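Local structure of GDSL-like Lipase (Parabacteroides distasonis, 3P94) at residues A[65-68]-A[69-73]; A[87-90]-A[91-95]; A[136-139]-A[140-143]; A[181-185]-A[186-190]. The protein is a GDSL-like serine hydrolase of the SGNH clan with a flavodoxin-like fold, probably acting as a lipase or acylhydrolase, perhaps on lysophospholipids. All blocks are in the same frame, centred on the assembly; numbering follows the deposited sequence. Where two conformers were deposited one is given.

Contact 1: residues A[65-68]-A[69-73]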
loop_
_atom_site.group_PDB
_atom_site.type_symbol
_atom_site.label_atom_id
_atom_site.label_comp_id
_atom_site.label_asym_id
_atom_site.label_seq_id
_atom_site.Cartn_x
_atom_site.Cartn_y
_atom_site.Cartn_z
ATOM N N ARG A 65 -11.512 6.391 -1.695
ATOM C CA ARG A 65 -12.024 5.055 -1.340
ATOM C C ARG A 65 -11.865 4.733 0.169
ATOM O O ARG A 65 -12.530 3.827 0.682
ATOM C CB ARG A 65 -11.239 4.022 -2.174
ATOM C CG ARG A 65 -11.762 2.619 -2.095
ATOM C CD ARG A 65 -11.232 1.757 -3.200
ATOM N NE ARG A 65 -9.766 1.609 -3.243
ATOM C CZ ARG A 65 -9.074 0.674 -2.598
ATOM N NH1 ARG A 65 -9.675 -0.130 -1.731
ATOM N NH2 ARG A 65 -7.772 0.547 -2.802
ATOM N N PHE A 66 -10.965 5.463 0.865
ATOM C CA PHE A 66 -10.586 5.274 2.267
ATOM C C PHE A 66 -11.763 5.158 3.228
ATOM O O PHE A 66 -11.721 4.323 4.129
ATOM C CB PHE A 66 -9.661 6.416 2.736
ATOM C CG PHE A 66 -8.728 6.036 3.860
ATOM C CD1 PHE A 66 -7.596 5.258 3.615
ATOM C CD2 PHE A 66 -8.963 6.474 5.155
ATOM C CE1 PHE A 66 -6.732 4.903 4.654
ATOM C CE2 PHE A 66 -8.093 6.123 6.193
ATOM C CZ PHE A 66 -6.983 5.343 5.932
ATOM N N ARG A 67 -12.795 5.998 3.064
ATOM C CA ARG A 67 -13.957 5.981 3.958
ATOM C C ARG A 67 -14.722 4.622 3.887
ATOM O O ARG A 67 -15.023 4.055 4.929
ATOM C CB ARG A 67 -14.881 7.169 3.657
ATOM C CG ARG A 67 -16.146 7.226 4.511
ATOM C CD ARG A 67 -16.678 8.650 4.651
ATOM N NE ARG A 67 -15.659 9.555 5.182
ATOM C CZ ARG A 67 -15.344 9.671 6.470
ATOM N NH1 ARG A 67 -16.014 8.987 7.388
ATOM N NH2 ARG A 67 -14.360 10.481 6.847
ATOM N N GLN A 68 -15.001 4.107 2.675
ATOM C CA GLN A 68 -15.746 2.856 2.482
ATOM C C GLN A 68 -14.921 1.615 2.833
ATOM O O GLN A 68 -15.420 0.711 3.498
ATOM C CB GLN A 68 -16.241 2.748 1.022
ATOM C CG GLN A 68 -17.027 1.449 0.730
ATOM C CD GLN A 68 -17.296 1.195 -0.726
ATOM O OE1 GLN A 68 -18.331 1.607 -1.257
ATOM N NE2 GLN A 68 -16.398 0.461 -1.382
ATOM N N ASP A 69 -13.684 1.560 2.355
ATOM C CA ASP A 69 -12.856 0.380 2.514
ATOM C C ASP A 69 -11.971 0.343 3.749
ATOM O O ASP A 69 -11.360 -0.694 3.991
ATOM C CB ASP A 69 -12.043 0.180 1.227
ATOM C CG ASP A 69 -12.898 -0.327 0.055
ATOM O OD1 ASP A 69 -14.095 -0.628 0.271
ATOM O OD2 ASP A 69 -12.362 -0.442 -1.065
ATOM N N VAL A 70 -11.923 1.428 4.556
ATOM C CA VAL A 70 -11.112 1.448 5.775
ATOM C C VAL A 70 -11.953 1.955 6.952
ATOM O O VAL A 70 -12.242 1.176 7.846
ATOM C CB VAL A 70 -9.767 2.251 5.664
ATOM C CG1 VAL A 70 -9.004 2.235 6.988
ATOM C CG2 VAL A 70 -8.885 1.722 4.545
ATOM N N ILE A 71 -12.320 3.251 6.958
ATOM C CA ILE A 71 -13.053 3.899 8.069
ATOM C C ILE A 71 -14.337 3.130 8.437
ATOM O O ILE A 71 -14.533 2.808 9.614
ATOM C CB ILE A 71 -13.370 5.391 7.773
ATOM C CG1 ILE A 71 -12.054 6.213 7.546
ATOM C CG2 ILE A 71 -14.248 5.994 8.897
ATOM C CD1 ILE A 71 -12.185 7.594 6.988
ATOM N N ASN A 72 -15.195 2.825 7.442
ATOM C CA ASN A 72 -16.470 2.148 7.695
ATOM C C ASN A 72 -16.313 0.701 8.197
ATOM O O ASN A 72 -17.274 0.164 8.762
ATOM C CB ASN A 72 -17.366 2.206 6.472
ATOM C CG ASN A 72 -17.887 3.610 6.181
ATOM O OD1 ASN A 72 -17.763 4.540 6.988
ATOM N ND2 ASN A 72 -18.468 3.802 5.003
ATOM N N LEU A 73 -15.108 0.107 8.069
ATOM C CA LEU A 73 -14.860 -1.249 8.573
ATOM C C LEU A 73 -14.380 -1.217 10.035
ATOM O O LEU A 73 -14.238 -2.269 10.648
ATOM C CB LEU A 73 -13.859 -2.011 7.677
ATOM C CG LEU A 73 -14.292 -2.254 6.212
ATOM C CD1 LEU A 73 -13.276 -3.094 5.494
ATOM C CD2 LEU A 73 -15.664 -2.934 6.112
HETATM O O HOH W 1 -18.539 7.201 7.166
#
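Arg65 and Asp69 are joined by a salt bridge one turn apart in the last turns of helix 59-71, where the regular alpha-helical pattern widens into a pi-type turn. Among the polar contacts, Arg65 NH1 meets Asp69 OD2 at 2.8 Å, with the oxygen in the guanidinium plane and its anti lone pair in use; the two planar groups stand 66° apart. The Arg65 chain bends at chi3 (60°), which brings NH1 back to the aspartate. The other carboxylate oxygen, Asp69 OD1, accepts from Asn16 and, in one of the two conformers of Gln68, is met from above its plane by NE2 of that residue at 3.0 Å; Phe9 O is the stronger partner of this amide. With an alanine at Asp69, the buried Arg65 guanidinium would probably lose its carboxylate mate and the amide of Asn16 its acceptor. Backbone bonds trace the widening: Asp69 N still bonds Arg65 O, but Ile71 N reaches back five residues to Phe66 O at 3.1 Å, and Asn72 N likewise to Arg67 O. Apolar packing follows the same turn. Val70 CB sits 4.0 Å from the centroid of the Phe66 ring, squarely over one face as a CH-pi contact, while Ile71 CD1 lies at the ring's edge. Met106 and Ala110 of helix 96-112 also touch Phe66. On the exposed flank, Ile71 CD1 covers a face of the Arg67 guanidinium, 3.6 Å from NH2, and one water accepts from Arg67 NH1 and donates to Asn72 OD1.

Contact 2: residues A[87-90]-A[91-95]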
loop_
_atom_site.group_PDB
_atom_site.type_symbol
_atom_site.label_atom_id
_atom_site.label_comp_id
_atom_site.label_asym_id
_atom_site.label_seq_id
_atom_site.Cartn_x
_atom_site.Cartn_y
_atom_site.Cartn_z
ATOM N N ILE A 87 3.859 7.550 -9.019
ATOM C CA ILE A 87 5.190 7.748 -9.631
ATOM C C ILE A 87 5.103 7.345 -11.122
ATOM O O ILE A 87 5.710 7.999 -11.973
ATOM C CB ILE A 87 6.307 6.985 -8.831
ATOM C CG1 ILE A 87 6.454 7.594 -7.407
ATOM C CG2 ILE A 87 7.673 7.016 -9.569
ATOM C CD1 ILE A 87 7.341 6.809 -6.400
ATOM N N ALA A 88 4.277 6.336 -11.438
ATOM C CA ALA A 88 4.057 5.894 -12.825
ATOM C C ALA A 88 3.039 6.798 -13.574
ATOM O O ALA A 88 2.819 6.599 -14.777
ATOM C CB ALA A 88 3.586 4.451 -12.834
ATOM N N HIS A 89 2.433 7.782 -12.867
ATOM C CA HIS A 89 1.421 8.725 -13.373
ATOM C C HIS A 89 0.165 8.002 -13.895
ATOM O O HIS A 89 -0.396 8.410 -14.920
ATOM C CB HIS A 89 1.978 9.647 -14.474
ATOM C CG HIS A 89 3.063 10.590 -14.064
ATOM N ND1 HIS A 89 3.412 10.808 -12.734
ATOM C CD2 HIS A 89 3.849 11.344 -14.850
ATOM C CE1 HIS A 89 4.408 11.675 -12.770
ATOM N NE2 HIS A 89 4.712 12.006 -14.018
ATOM N N ASN A 90 -0.295 6.952 -13.184
ATOM C CA ASN A 90 -1.497 6.204 -13.591
ATOM C C ASN A 90 -2.746 7.091 -13.624
ATOM O O ASN A 90 -3.625 6.867 -14.453
ATOM C CB ASN A 90 -1.745 5.007 -12.673
ATOM C CG ASN A 90 -0.920 3.795 -13.010
ATOM O OD1 ASN A 90 0.105 3.874 -13.682
ATOM N ND2 ASN A 90 -1.339 2.649 -12.519
ATOM N N ASN A 91 -2.827 8.080 -12.715
ATOM C CA ASN A 91 -3.955 9.008 -12.666
ATOM C C ASN A 91 -3.508 10.394 -13.173
ATOM O O ASN A 91 -4.056 11.429 -12.774
ATOM C CB ASN A 91 -4.561 9.086 -11.245
ATOM C CG ASN A 91 -5.893 9.803 -11.224
ATOM O OD1 ASN A 91 -6.789 9.508 -12.008
ATOM N ND2 ASN A 91 -6.014 10.830 -10.404
ATOM N N GLY A 92 -2.530 10.388 -14.079
ATOM C CA GLY A 92 -1.975 11.604 -14.656
ATOM C C GLY A 92 -0.792 12.117 -13.863
ATOM O O GLY A 92 -0.407 11.507 -12.866
ATOM N N VAL A 93 -0.213 13.246 -14.312
ATOM C CA VAL A 93 0.943 13.879 -13.680
ATOM C C VAL A 93 0.570 14.340 -12.255
ATOM O O VAL A 93 -0.510 14.911 -12.037
ATOM C CB VAL A 93 1.508 15.040 -14.554
ATOM C CG1 VAL A 93 0.501 16.175 -14.745
ATOM C CG2 VAL A 93 2.844 15.553 -14.014
ATOM N N ILE A 94 1.451 14.069 -11.303
ATOM C CA ILE A 94 1.278 14.468 -9.906
ATOM C C ILE A 94 2.669 14.688 -9.286
ATOM O O ILE A 94 3.554 13.849 -9.458
ATOM C CB ILE A 94 0.388 13.486 -9.077
ATOM C CG1 ILE A 94 0.123 14.038 -7.642
ATOM C CG2 ILE A 94 0.904 12.022 -9.094
ATOM C CD1 ILE A 94 -0.982 13.324 -6.812
ATOM N N ALA A 95 2.864 15.831 -8.604
ATOM C CA ALA A 95 4.122 16.138 -7.921
ATOM C C ALA A 95 4.285 15.194 -6.735
ATOM O O ALA A 95 3.295 14.850 -6.076
ATOM C CB ALA A 95 4.146 17.592 -7.462
#
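A type I beta turn from His89 to Gly92 reverses the chain just after helix 84-87, and Gly92 N closes it on His89 O at 3.0 Å. Beyond the turn the chain doubles back under the imidazole: Val93 CA lies 3.9 Å from the centroid of the His89 ring, over the centre of one face, a CH-pi contact. CG of His89 lies anti to its carbonyl carbon (chi1 -64°), a rotation that holds the ring over Val93, and ND1 is bonded to Asp86 O. His89, at positive phi, ends the helix in a Schellman motif, and Ala95 is the N-cap of helix 96-112, which makes this the surface connection between two helices. Replacing His89 with a serine would probably uncover Val93 CA and cost Asp86 O its imidazole partner. Gly92, at phi 91° and psi -180°, has a backbone shape in which a side chain would press on the preceding carbonyl oxygen. Across the turn, Asn90 gives its amide to Gly56 O and takes Arg131 NH2 on OD1, whereas Asn91 OD1 accepts from Trp6 NE1.

Contact 3: residues A[136-139]-A[140-143]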
loop_
_atom_site.group_PDB
_atom_site.type_symbol
_atom_site.label_atom_id
_atom_site.label_comp_id
_atom_site.label_asym_id
_atom_site.label_seq_id
_atom_site.Cartn_x
_atom_site.Cartn_y
_atom_site.Cartn_z
ATOM N N PRO A 136 11.974 5.527 -11.929
ATOM C CA PRO A 136 11.341 5.602 -10.597
ATOM C C PRO A 136 12.221 5.380 -9.364
ATOM O O PRO A 136 11.783 5.779 -8.279
ATOM C CB PRO A 136 10.312 4.475 -10.639
ATOM C CG PRO A 136 10.862 3.493 -11.624
ATOM C CD PRO A 136 11.510 4.334 -12.675
ATOM N N ALA A 137 13.407 4.723 -9.497
ATOM C CA ALA A 137 14.265 4.321 -8.366
ATOM C C ALA A 137 14.479 5.410 -7.301
ATOM O O ALA A 137 14.198 5.156 -6.127
ATOM C CB ALA A 137 15.608 3.803 -8.853
ATOM N N ASP A 138 14.957 6.596 -7.693
ATOM C CA ASP A 138 15.252 7.678 -6.739
ATOM C C ASP A 138 13.999 8.372 -6.234
ATOM O O ASP A 138 14.033 8.939 -5.139
ATOM C CB ASP A 138 16.199 8.710 -7.360
ATOM C CG ASP A 138 17.595 8.191 -7.645
ATOM O OD1 ASP A 138 17.991 7.163 -7.037
ATOM O OD2 ASP A 138 18.316 8.842 -8.421
ATOM N N LYS A 139 12.899 8.331 -7.016
ATOM C CA LYS A 139 11.602 8.916 -6.637
ATOM C C LYS A 139 11.013 8.098 -5.493
ATOM O O LYS A 139 10.540 8.670 -4.507
ATOM C CB LYS A 139 10.648 8.976 -7.847
ATOM C CG LYS A 139 11.134 9.950 -8.919
ATOM C CD LYS A 139 10.433 9.763 -10.251
ATOM C CE LYS A 139 11.001 10.657 -11.325
ATOM N NZ LYS A 139 12.276 10.125 -11.875
ATOM N N VAL A 140 11.117 6.749 -5.591
ATOM C CA VAL A 140 10.685 5.809 -4.542
ATOM C C VAL A 140 11.470 6.110 -3.244
ATOM O O VAL A 140 10.865 6.205 -2.179
ATOM C CB VAL A 140 10.875 4.338 -4.993
ATOM C CG1 VAL A 140 10.732 3.366 -3.818
ATOM C CG2 VAL A 140 9.889 3.984 -6.107
ATOM N N ILE A 141 12.804 6.296 -3.354
ATOM C CA ILE A 141 13.666 6.577 -2.205
ATOM C C ILE A 141 13.276 7.924 -1.570
ATOM O O ILE A 141 13.187 7.983 -0.348
ATOM C CB ILE A 141 15.180 6.494 -2.595
ATOM C CG1 ILE A 141 15.594 5.008 -2.770
ATOM C CG2 ILE A 141 16.095 7.193 -1.569
ATOM C CD1 ILE A 141 16.740 4.787 -3.699
ATOM N N GLN A 142 13.012 8.975 -2.386
ATOM C CA GLN A 142 12.630 10.292 -1.859
ATOM C C GLN A 142 11.290 10.220 -1.108
ATOM O O GLN A 142 11.188 10.722 0.019
ATOM C CB GLN A 142 12.572 11.363 -2.967
ATOM C CG GLN A 142 12.133 12.758 -2.465
ATOM C CD GLN A 142 13.096 13.348 -1.463
ATOM O OE1 GLN A 142 14.093 13.948 -1.828
ATOM N NE2 GLN A 142 12.834 13.176 -0.175
ATOM N N LEU A 143 10.285 9.584 -1.724
ATOM C CA LEU A 143 8.964 9.419 -1.110
ATOM C C LEU A 143 9.084 8.650 0.204
ATOM O O LEU A 143 8.475 9.070 1.184
ATOM C CB LEU A 143 7.984 8.719 -2.075
ATOM C CG LEU A 143 6.531 8.486 -1.569
ATOM C CD1 LEU A 143 5.860 9.796 -1.062
ATOM C CD2 LEU A 143 5.686 7.893 -2.668
#
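Four successive i to i+4 bonds carry the first turns of helix 137-153: Val140 N meets Pro136 O at 2.9 Å, Ile141 N makes a weak bond to Ala137 O, Gln142 N bonds Asp138 O, and Leu143 N closes on Lys139 O at 2.9 Å with an angle of 171° at the hydrogen. The side chains pack against these carbonyls more than against each other. Val140 turns CG2 anti to its own carbonyl carbon, and this methyl leans on Pro136 O at 3.4 Å. Ile141 does much the same one residue on: with CG1 anti to the carbonyl carbon (chi1 -74°), its branch folds back along the helix until CD1 lies 3.5 Å from Ala137 O. The CD1 methyl also passes near the Asp138 carboxylate, 4.3 Å from OD1. The Lys139 ammonium is bonded to the carbonyls of Met134 and Gln135, just ahead of the helix. Val140 and Leu143 are buried, Val140 against Ile84 and Leu143 against Val99 and Phe100 of helix 96-112, whereas Asp138 and Lys139 are exposed. This amphipathic helix is the crossover of a beta-alpha-beta unit, joining parallel strands 116-120 and 157-159 of the flavodoxin-like sheet.

Contact 4: residues A[181-185]-A[186-190]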
loop_
_atom_site.group_PDB
_atom_site.type_symbol
_atom_site.label_atom_id
_atom_site.label_comp_id
_atom_site.label_asym_id
_atom_site.label_seq_id
_atom_site.Cartn_x
_atom_site.Cartn_y
_atom_site.Cartn_z
ATOM N N VAL A 181 8.713 -4.785 -10.424
ATOM C CA VAL A 181 7.843 -3.890 -9.638
ATOM C C VAL A 181 6.922 -4.720 -8.698
ATOM O O VAL A 181 6.799 -4.403 -7.505
ATOM C CB VAL A 181 6.983 -2.933 -10.537
ATOM C CG1 VAL A 181 6.152 -1.958 -9.692
ATOM C CG2 VAL A 181 7.842 -2.156 -11.527
ATOM N N HIS A 182 6.252 -5.744 -9.258
ATOM C CA HIS A 182 5.304 -6.590 -8.533
ATOM C C HIS A 182 5.967 -7.883 -8.106
ATOM O O HIS A 182 6.626 -8.571 -8.896
ATOM C CB HIS A 182 4.054 -6.822 -9.365
ATOM C CG HIS A 182 3.434 -5.518 -9.726
ATOM N ND1 HIS A 182 3.815 -4.842 -10.865
ATOM C CD2 HIS A 182 2.617 -4.728 -9.000
ATOM C CE1 HIS A 182 3.194 -3.677 -10.813
ATOM N NE2 HIS A 182 2.440 -3.577 -9.720
ATOM N N PRO A 183 5.864 -8.184 -6.810
ATOM C CA PRO A 183 6.579 -9.350 -6.281
ATOM C C PRO A 183 6.035 -10.695 -6.722
ATOM O O PRO A 183 4.867 -10.846 -7.064
ATOM C CB PRO A 183 6.440 -9.215 -4.752
ATOM C CG PRO A 183 5.724 -7.950 -4.501
ATOM C CD PRO A 183 5.127 -7.456 -5.756
ATOM N N THR A 184 6.915 -11.678 -6.686
ATOM C CA THR A 184 6.609 -13.092 -6.863
ATOM C C THR A 184 6.241 -13.593 -5.464
ATOM O O THR A 184 6.283 -12.804 -4.518
ATOM C CB THR A 184 7.852 -13.802 -7.428
ATOM O OG1 THR A 184 8.946 -13.484 -6.553
ATOM C CG2 THR A 184 8.155 -13.393 -8.871
ATOM N N LEU A 185 5.990 -14.897 -5.297
ATOM C CA LEU A 185 5.708 -15.463 -3.977
ATOM C C LEU A 185 6.923 -15.282 -3.041
ATOM O O LEU A 185 6.743 -14.979 -1.858
ATOM C CB LEU A 185 5.316 -16.947 -4.105
ATOM C CG LEU A 185 4.974 -17.712 -2.809
ATOM C CD1 LEU A 185 3.866 -17.019 -2.001
ATOM C CD2 LEU A 185 4.602 -19.159 -3.118
ATOM N N GLU A 186 8.152 -15.414 -3.580
ATOM C CA GLU A 186 9.392 -15.235 -2.817
ATOM C C GLU A 186 9.440 -13.835 -2.190
ATOM O O GLU A 186 9.811 -13.699 -1.023
ATOM C CB GLU A 186 10.623 -15.466 -3.710
ATOM C CG GLU A 186 11.917 -15.668 -2.928
ATOM C CD GLU A 186 13.146 -16.027 -3.744
ATOM O OE1 GLU A 186 13.000 -16.737 -4.765
ATOM O OE2 GLU A 186 14.261 -15.622 -3.345
ATOM N N GLY A 187 9.035 -12.827 -2.960
ATOM C CA GLY A 187 8.995 -11.452 -2.490
ATOM C C GLY A 187 7.924 -11.270 -1.446
ATOM O O GLY A 187 8.179 -10.655 -0.413
ATOM N N TYR A 188 6.728 -11.857 -1.675
ATOM C CA TYR A 188 5.615 -11.763 -0.718
ATOM C C TYR A 188 5.954 -12.410 0.620
ATOM O O TYR A 188 5.473 -11.937 1.646
ATOM C CB TYR A 188 4.329 -12.379 -1.287
ATOM C CG TYR A 188 3.595 -11.452 -2.230
ATOM C CD1 TYR A 188 3.139 -10.206 -1.801
ATOM C CD2 TYR A 188 3.385 -11.801 -3.559
ATOM C CE1 TYR A 188 2.471 -9.342 -2.666
ATOM C CE2 TYR A 188 2.712 -10.947 -4.435
ATOM C CZ TYR A 188 2.256 -9.720 -3.981
ATOM O OH TYR A 188 1.600 -8.878 -4.846
ATOM N N LYS A 189 6.777 -13.478 0.614
ATOM C CA LYS A 189 7.183 -14.163 1.842
ATOM C C LYS A 189 8.136 -13.282 2.665
ATOM O O LYS A 189 8.036 -13.277 3.899
ATOM C CB LYS A 189 7.785 -15.548 1.534
ATOM C CG LYS A 189 6.728 -16.591 1.111
ATOM C CD LYS A 189 5.905 -17.110 2.306
ATOM C CE LYS A 189 4.549 -17.648 1.926
ATOM N NZ LYS A 189 3.754 -17.983 3.136
ATOM N N ILE A 190 9.015 -12.492 1.994
ATOM C CA ILE A 190 9.894 -11.523 2.686
ATOM C C ILE A 190 8.990 -10.475 3.355
ATOM O O ILE A 190 9.135 -10.176 4.539
ATOM C CB ILE A 190 10.935 -10.862 1.716
ATOM C CG1 ILE A 190 12.030 -11.868 1.302
ATOM C CG2 ILE A 190 11.563 -9.574 2.328
ATOM C CD1 ILE A 190 12.879 -11.437 0.156
HETATM O O HOH W 2 2.718 -9.084 -7.296
#
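Pro183 opens the contact by setting CG over one face of the Tyr188 ring, 4.1 Å from its centroid and offset toward the rim, a CH-pi contact in which the two side chains cross at about a right angle. His182, just before it, is consistent with the histidine of a Ser-His-Asp triad, bonded through NE2 to Ser31 OG and through ND1 to Asp179 OD2. Gly187 sits against the same proline, its CA 4.1 Å from Pro183 CB; a beta carbon on this glycine would clash with that atom. Pro183 O accepts a hydrogen bond from a water at 2.8 Å, and the same water donates to Tyr188 OH at 2.7 Å, bridging backbone and phenol, which is also bonded to Ile32 O. Thr184 is the N-cap of helix 185-202; its carbonyl accepts Tyr188 N at 3.0 Å, and its hydroxyl bonds Asn175 O. Leu185 O receives Lys189 N at 2.9 Å, and the leucine and lysine chains run side by side, Leu185 CD1 to Lys189 CE 4.0 Å, before the lysine ends in a salt bridge to Glu192. Residues 181-185 lead from the loop after helix 161-165 into helix 185-202, with Ile32 of helix 31-34 against Pro183, Trp36 stacked on Tyr188, and helix 161-165 touching Ile190.

Overall arrangement
Contact 1 is mostly buried and contact 2 lies at the surface; contacts 3 and 4 are intermediate in burial. Contact 1 stands across the centre of the chain from contacts 3 and 4 and relies on a buried salt bridge near the end of its helix. Contacts 1, 2 and 3 all pack on helix 96-112, through Phe66, Ile94 and Leu143, whereas contact 4 lies on helix 185-202. Contacts 2 and 3 touch, Ile87 CD1 lying 3.8 Å from Val140 CG2. Contact 2 is a turn between helices, contact 3 a helix start held chiefly by backbone bonds, and contact 4 another helix start, in which aromatic packing and a bridging water follow the probable catalytic histidine.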